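Local atomic coordinates of protein involved in catabolism of external DNA (Legionella pneumophila subsp. pneumophila, PDB entry 2OO3), a protein that probably methylates the N6 position of adenine 2030 in 23S ribosomal RNA, with S-adenosyl-L-methionine as methyl donor. Residues A[12-17]-A[223-228]; A[16-21]-A[236-241]. All blocks are in the same frame, centred on the assembly; numbering follows the deposited sequence.

Contact 1: A[12-17]-A[223-228]; sequences GNFADV and IELHLN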
loop_
_atom_site.group_PDB
_atom_site.type_symbol
_atom_site.label_atom_id
_atom_site.label_comp_id
_atom_site.label_asym_id
_atom_site.label_seq_id
_atom_site.Cartn_x
_atom_site.Cartn_y
_atom_site.Cartn_z
ATOM N N GLY A 12 0.188 -11.037 4.112
ATOM C CA GLY A 12 0.071 -10.716 5.525
ATOM C C GLY A 12 1.405 -10.618 6.241
ATOM O O GLY A 12 1.417 -10.557 7.478
ATOM N N ASN A 13 2.523 -10.593 5.490
ATOM C CA ASN A 13 3.845 -10.358 6.117
ATOM C C ASN A 13 3.955 -8.912 6.662
ATOM O O ASN A 13 3.009 -8.109 6.507
ATOM C CB ASN A 13 5.023 -10.744 5.184
ATOM C CG ASN A 13 5.208 -9.775 4.003
ATOM O OD1 ASN A 13 4.385 -8.917 3.763
ATOM N ND2 ASN A 13 6.317 -9.922 3.267
ATOM N N PHE A 14 5.080 -8.579 7.309
ATOM C CA PHE A 14 5.213 -7.269 7.938
ATOM C C PHE A 14 5.039 -6.128 6.936
ATOM O O PHE A 14 4.518 -5.049 7.292
ATOM C CB PHE A 14 6.559 -7.154 8.708
ATOM C CG PHE A 14 7.735 -6.852 7.821
ATOM C CD1 PHE A 14 8.180 -5.556 7.676
ATOM C CD2 PHE A 14 8.350 -7.855 7.087
ATOM C CE1 PHE A 14 9.266 -5.250 6.858
ATOM C CE2 PHE A 14 9.449 -7.560 6.255
ATOM C CZ PHE A 14 9.890 -6.258 6.138
ATOM N N ALA A 15 5.451 -6.345 5.689
ATOM C CA ALA A 15 5.357 -5.320 4.648
ATOM C C ALA A 15 3.922 -5.068 4.245
ATOM O O ALA A 15 3.524 -3.914 4.041
ATOM C CB ALA A 15 6.149 -5.743 3.428
ATOM N N ASP A 16 3.143 -6.145 4.104
ATOM C CA ASP A 16 1.691 -6.004 3.910
ATOM C C ASP A 16 1.055 -5.194 5.022
ATOM O O ASP A 16 0.212 -4.356 4.786
ATOM C CB ASP A 16 1.009 -7.370 3.831
ATOM C CG ASP A 16 0.927 -7.904 2.389
ATOM O OD1 ASP A 16 1.404 -7.210 1.452
ATOM O OD2 ASP A 16 0.374 -9.023 2.206
ATOM N N VAL A 17 1.450 -5.456 6.259
ATOM C CA VAL A 17 0.821 -4.770 7.375
ATOM C C VAL A 17 1.025 -3.257 7.266
ATOM O O VAL A 17 0.042 -2.474 7.279
ATOM C CB VAL A 17 1.331 -5.294 8.747
ATOM C CG1 VAL A 17 0.773 -4.407 9.897
ATOM C CG2 VAL A 17 0.899 -6.738 8.939
ATOM N N ILE A 223 8.356 6.889 4.399
ATOM C CA ILE A 223 8.276 6.159 5.650
ATOM C C ILE A 223 8.942 4.785 5.472
ATOM O O ILE A 223 8.875 4.186 4.388
ATOM C CB ILE A 223 6.816 6.049 6.136
ATOM C CG1 ILE A 223 5.995 5.177 5.177
ATOM C CG2 ILE A 223 6.207 7.472 6.261
ATOM C CD1 ILE A 223 4.571 4.804 5.716
ATOM N N GLU A 224 9.654 4.313 6.497
ATOM C CA GLU A 224 10.300 3.008 6.388
ATOM C C GLU A 224 10.193 2.299 7.717
ATOM O O GLU A 224 10.096 2.940 8.748
ATOM C CB GLU A 224 11.777 3.117 5.973
ATOM C CG GLU A 224 11.977 3.710 4.598
ATOM C CD GLU A 224 13.421 3.626 4.096
ATOM O OE1 GLU A 224 14.310 3.185 4.876
ATOM O OE2 GLU A 224 13.651 4.020 2.938
ATOM N N LEU A 225 10.197 0.977 7.654
ATOM C CA LEU A 225 10.108 0.102 8.809
ATOM C C LEU A 225 11.206 -0.927 8.604
ATOM O O LEU A 225 11.260 -1.580 7.569
ATOM C CB LEU A 225 8.722 -0.575 8.816
ATOM C CG LEU A 225 8.372 -1.595 9.897
ATOM C CD1 LEU A 225 8.379 -0.973 11.280
ATOM C CD2 LEU A 225 7.000 -2.222 9.629
ATOM N N HIS A 226 12.076 -1.075 9.589
ATOM C CA HIS A 226 13.227 -1.924 9.458
ATOM C C HIS A 226 13.214 -2.953 10.583
ATOM O O HIS A 226 13.124 -2.605 11.777
ATOM C CB HIS A 226 14.497 -1.086 9.484
ATOM C CG HIS A 226 14.632 -0.170 8.313
ATOM N ND1 HIS A 226 14.839 -0.630 7.028
ATOM C CD2 HIS A 226 14.601 1.178 8.227
ATOM C CE1 HIS A 226 14.915 0.398 6.201
ATOM N NE2 HIS A 226 14.772 1.506 6.905
ATOM N N LEU A 227 13.289 -4.225 10.196
ATOM C CA LEU A 227 13.288 -5.286 11.177
ATOM C C LEU A 227 14.629 -5.426 11.929
ATOM O O LEU A 227 14.652 -5.930 13.046
ATOM C CB LEU A 227 12.934 -6.614 10.513
ATOM C CG LEU A 227 11.555 -6.752 9.898
ATOM C CD1 LEU A 227 11.469 -8.134 9.226
ATOM C CD2 LEU A 227 10.469 -6.580 10.950
ATOM N N ASN A 228 15.712 -5.004 11.293
ATOM C CA ASN A 228 17.079 -5.102 11.823
ATOM C C ASN A 228 17.465 -6.475 12.341
ATOM O O ASN A 228 17.925 -6.590 13.490
ATOM C CB ASN A 228 17.361 -4.004 12.850
ATOM C CG ASN A 228 17.063 -2.618 12.294
ATOM O OD1 ASN A 228 17.501 -2.280 11.206
ATOM N ND2 ASN A 228 16.318 -1.829 13.034
#
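F14 takes up helical backbone angles as the first turn of helix 14-30 begins, facing L225, still extended in strand 220-226, and L227, where the chain has just left the strand; no hydrogen bond joins the two segments. The F14 ring does the work. L227 comes at it from the opposite direction and sets CD1 over one face, 3.8 Å from the centroid of the F14 ring and 19° off its normal, a CH-pi contact displaced toward the rim. The closest pair is F14 CE2 with L227 CD1 at 3.6 Å, while L227 CD2 lies over the same face nearer the opposite rim, 4.1 Å from F14 CD1. L225 arrives differently: its CD2 lies near the ring plane, at the edge, 4.0 Å from F14 CD1. The L225 side chain gets there with CG anti to the backbone N (chi1 178°), sliding past the phenylalanine rather than meeting it head on.

The helix start that carries F14 is fixed by its own polar groups. N13 is the N-cap, its OD1 accepting from D16 N at 3.1 Å, and D16 OD2 reaches back to G12 N at 2.8 Å, so the first turn is tied at two points.

Beyond the pair, F14 also rests on M235 and C238, and L227 on F264. L225 touches T261 of helix 249-263 and bonds through its backbone to C238, so the contact seats the start of helix 14-30 against the end of strand 220-226, which runs between strands 237-243 and 270-275.

Contact 2: A[16-21]-A[236-241]; sequences DVIKHI and TGCGLW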
loop_
_atom_site.group_PDB
_atom_site.type_symbol
_atom_site.label_atom_id
_atom_site.label_comp_id
_atom_site.label_asym_id
_atom_site.label_seq_id
_atom_site.Cartn_x
_atom_site.Cartn_y
_atom_site.Cartn_z
ATOM N N ASP A 16 3.143 -6.145 4.104
ATOM C CA ASP A 16 1.691 -6.004 3.910
ATOM C C ASP A 16 1.055 -5.194 5.022
ATOM O O ASP A 16 0.212 -4.356 4.786
ATOM C CB ASP A 16 1.009 -7.370 3.831
ATOM C CG ASP A 16 0.927 -7.904 2.389
ATOM O OD1 ASP A 16 1.404 -7.210 1.452
ATOM O OD2 ASP A 16 0.374 -9.023 2.206
ATOM N N VAL A 17 1.450 -5.456 6.259
ATOM C CA VAL A 17 0.821 -4.770 7.375
ATOM C C VAL A 17 1.025 -3.257 7.266
ATOM O O VAL A 17 0.042 -2.474 7.279
ATOM C CB VAL A 17 1.331 -5.294 8.747
ATOM C CG1 VAL A 17 0.773 -4.407 9.897
ATOM C CG2 VAL A 17 0.899 -6.738 8.939
ATOM N N ILE A 18 2.287 -2.825 7.123
ATOM C CA ILE A 18 2.510 -1.385 7.041
ATOM C C ILE A 18 1.924 -0.761 5.765
ATOM O O ILE A 18 1.338 0.340 5.787
ATOM C CB ILE A 18 3.980 -0.956 7.273
ATOM C CG1 ILE A 18 4.110 0.591 7.174
ATOM C CG2 ILE A 18 4.914 -1.582 6.257
ATOM C CD1 ILE A 18 3.241 1.410 8.219
ATOM N N LYS A 19 2.042 -1.460 4.651
ATOM C CA LYS A 19 1.475 -0.950 3.397
ATOM C C LYS A 19 -0.060 -0.795 3.474
ATOM O O LYS A 19 -0.637 0.218 3.022
ATOM C CB LYS A 19 1.957 -1.840 2.237
ATOM C CG LYS A 19 0.963 -2.229 1.207
ATOM C CD LYS A 19 1.517 -3.227 0.146
ATOM C CE LYS A 19 2.599 -4.168 0.672
ATOM N NZ LYS A 19 2.983 -5.176 -0.360
ATOM N N HIS A 20 -0.733 -1.784 4.050
ATOM C CA HIS A 20 -2.196 -1.753 4.078
ATOM C C HIS A 20 -2.761 -0.787 5.119
ATOM O O HIS A 20 -3.770 -0.160 4.874
ATOM C CB HIS A 20 -2.766 -3.157 4.243
ATOM C CG HIS A 20 -2.563 -4.026 3.031
ATOM N ND1 HIS A 20 -2.437 -5.397 3.111
ATOM C CD2 HIS A 20 -2.489 -3.718 1.707
ATOM C CE1 HIS A 20 -2.302 -5.901 1.895
ATOM N NE2 HIS A 20 -2.319 -4.904 1.027
ATOM N N ILE A 21 -2.094 -0.640 6.263
ATOM C CA ILE A 21 -2.535 0.360 7.223
ATOM C C ILE A 21 -2.366 1.733 6.599
ATOM O O ILE A 21 -3.269 2.586 6.733
ATOM C CB ILE A 21 -1.733 0.293 8.556
ATOM C CG1 ILE A 21 -1.970 -1.075 9.203
ATOM C CG2 ILE A 21 -2.148 1.456 9.490
ATOM C CD1 ILE A 21 -1.053 -1.368 10.421
ATOM N N THR A 236 14.861 -6.988 4.517
ATOM C CA THR A 236 15.069 -6.712 5.948
ATOM C C THR A 236 14.223 -5.532 6.414
ATOM O O THR A 236 14.179 -5.201 7.612
ATOM C CB THR A 236 16.526 -6.352 6.191
ATOM O OG1 THR A 236 16.865 -5.295 5.282
ATOM C CG2 THR A 236 17.404 -7.584 5.913
ATOM N N GLY A 237 13.574 -4.879 5.456
ATOM C CA GLY A 237 12.750 -3.716 5.789
ATOM C C GLY A 237 12.017 -3.316 4.549
ATOM O O GLY A 237 12.209 -3.914 3.476
ATOM N N CYS A 238 11.193 -2.281 4.664
ATOM C CA CYS A 238 10.493 -1.791 3.479
ATOM C C CYS A 238 10.040 -0.365 3.731
ATOM O O CYS A 238 10.170 0.153 4.854
ATOM C CB CYS A 238 9.276 -2.704 3.203
ATOM S SG CYS A 238 7.960 -2.492 4.411
ATOM N N GLY A 239 9.491 0.275 2.715
ATOM C CA GLY A 239 9.034 1.653 2.902
ATOM C C GLY A 239 7.936 2.039 1.966
ATOM O O GLY A 239 7.560 1.247 1.077
ATOM N N LEU A 240 7.382 3.228 2.187
ATOM C CA LEU A 240 6.482 3.843 1.181
ATOM C C LEU A 240 6.864 5.300 0.941
ATOM O O LEU A 240 7.299 6.001 1.853
ATOM C CB LEU A 240 4.985 3.695 1.545
ATOM C CG LEU A 240 4.494 2.239 1.705
ATOM C CD1 LEU A 240 4.393 1.839 3.189
ATOM C CD2 LEU A 240 3.146 2.048 1.047
ATOM N N TRP A 241 6.747 5.711 -0.315
ATOM C CA TRP A 241 7.020 7.066 -0.736
ATOM C C TRP A 241 5.686 7.661 -1.177
ATOM O O TRP A 241 5.010 7.090 -2.036
ATOM C CB TRP A 241 8.033 7.068 -1.890
ATOM C CG TRP A 241 8.451 8.479 -2.236
ATOM C CD1 TRP A 241 7.713 9.418 -2.892
ATOM C CD2 TRP A 241 9.686 9.099 -1.904
ATOM N NE1 TRP A 241 8.419 10.595 -3.006
ATOM C CE2 TRP A 241 9.635 10.425 -2.396
ATOM C CE3 TRP A 241 10.844 8.662 -1.231
ATOM C CZ2 TRP A 241 10.702 11.333 -2.238
ATOM C CZ3 TRP A 241 11.924 9.579 -1.078
ATOM C CH2 TRP A 241 11.824 10.894 -1.565
#
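I18 holds CG1 anti to its backbone N (chi1 -180°), which places CG2 between N and the carbonyl carbon, and the two branches reach different residues of strand 237-243. CG2 meets C238 SG at 3.7 Å. CG1 goes to L240, 4.2 Å from its CD1, as the two side chains slide past each other. L240, with CG anti to its carbonyl carbon, spreads its methyls against the next helical residue: CD1 lies 4.0 Å from K19 CA, and CD2 sits 4.2 Å from K19 CB. Helix and strand run nearly parallel here, the short axes 9.0 Å apart at an angle of 15°.

K19 uses its backbone end for this packing, then carries its amine away from L240. NZ forms a salt bridge with D16 OD1 at 3.1 Å, nearly along the C-O axis of that oxygen, and a second with D166 OD1, of the predicted proton acceptor; W197 adds a cation-pi contact. H20, predicted to bind S-adenosyl-L-methionine, faces away from the strand. The contact itself is therefore wholly apolar: one face of the helix lies on the sheet, while the same turn brings the amine of K19, with its two carboxylate partners, to the predicted active site and H20 to the predicted cofactor site.

Both contacts press helix 14-30 onto one mixed sheet of a Rossmann-like methyltransferase, contact 1 through its first turn and contact 2 one turn further on. Their strands, 220-226 and 237-243, are antiparallel neighbours, probably hydrogen-bonded from I223 O to L240 N, and just past the strand ends from L227 N to T236 O, and F14 also packs on G237. Contact 2 is fully buried, aliphatic groups and a cysteine sulfur close to the centre of the chain; contact 1 lies further out, built round an aromatic ring, with L227 partly exposed. D16 joins them: it secures the helix start beside contact 1 and pairs, within the helix, with K19, whose backbone end packs in contact 2.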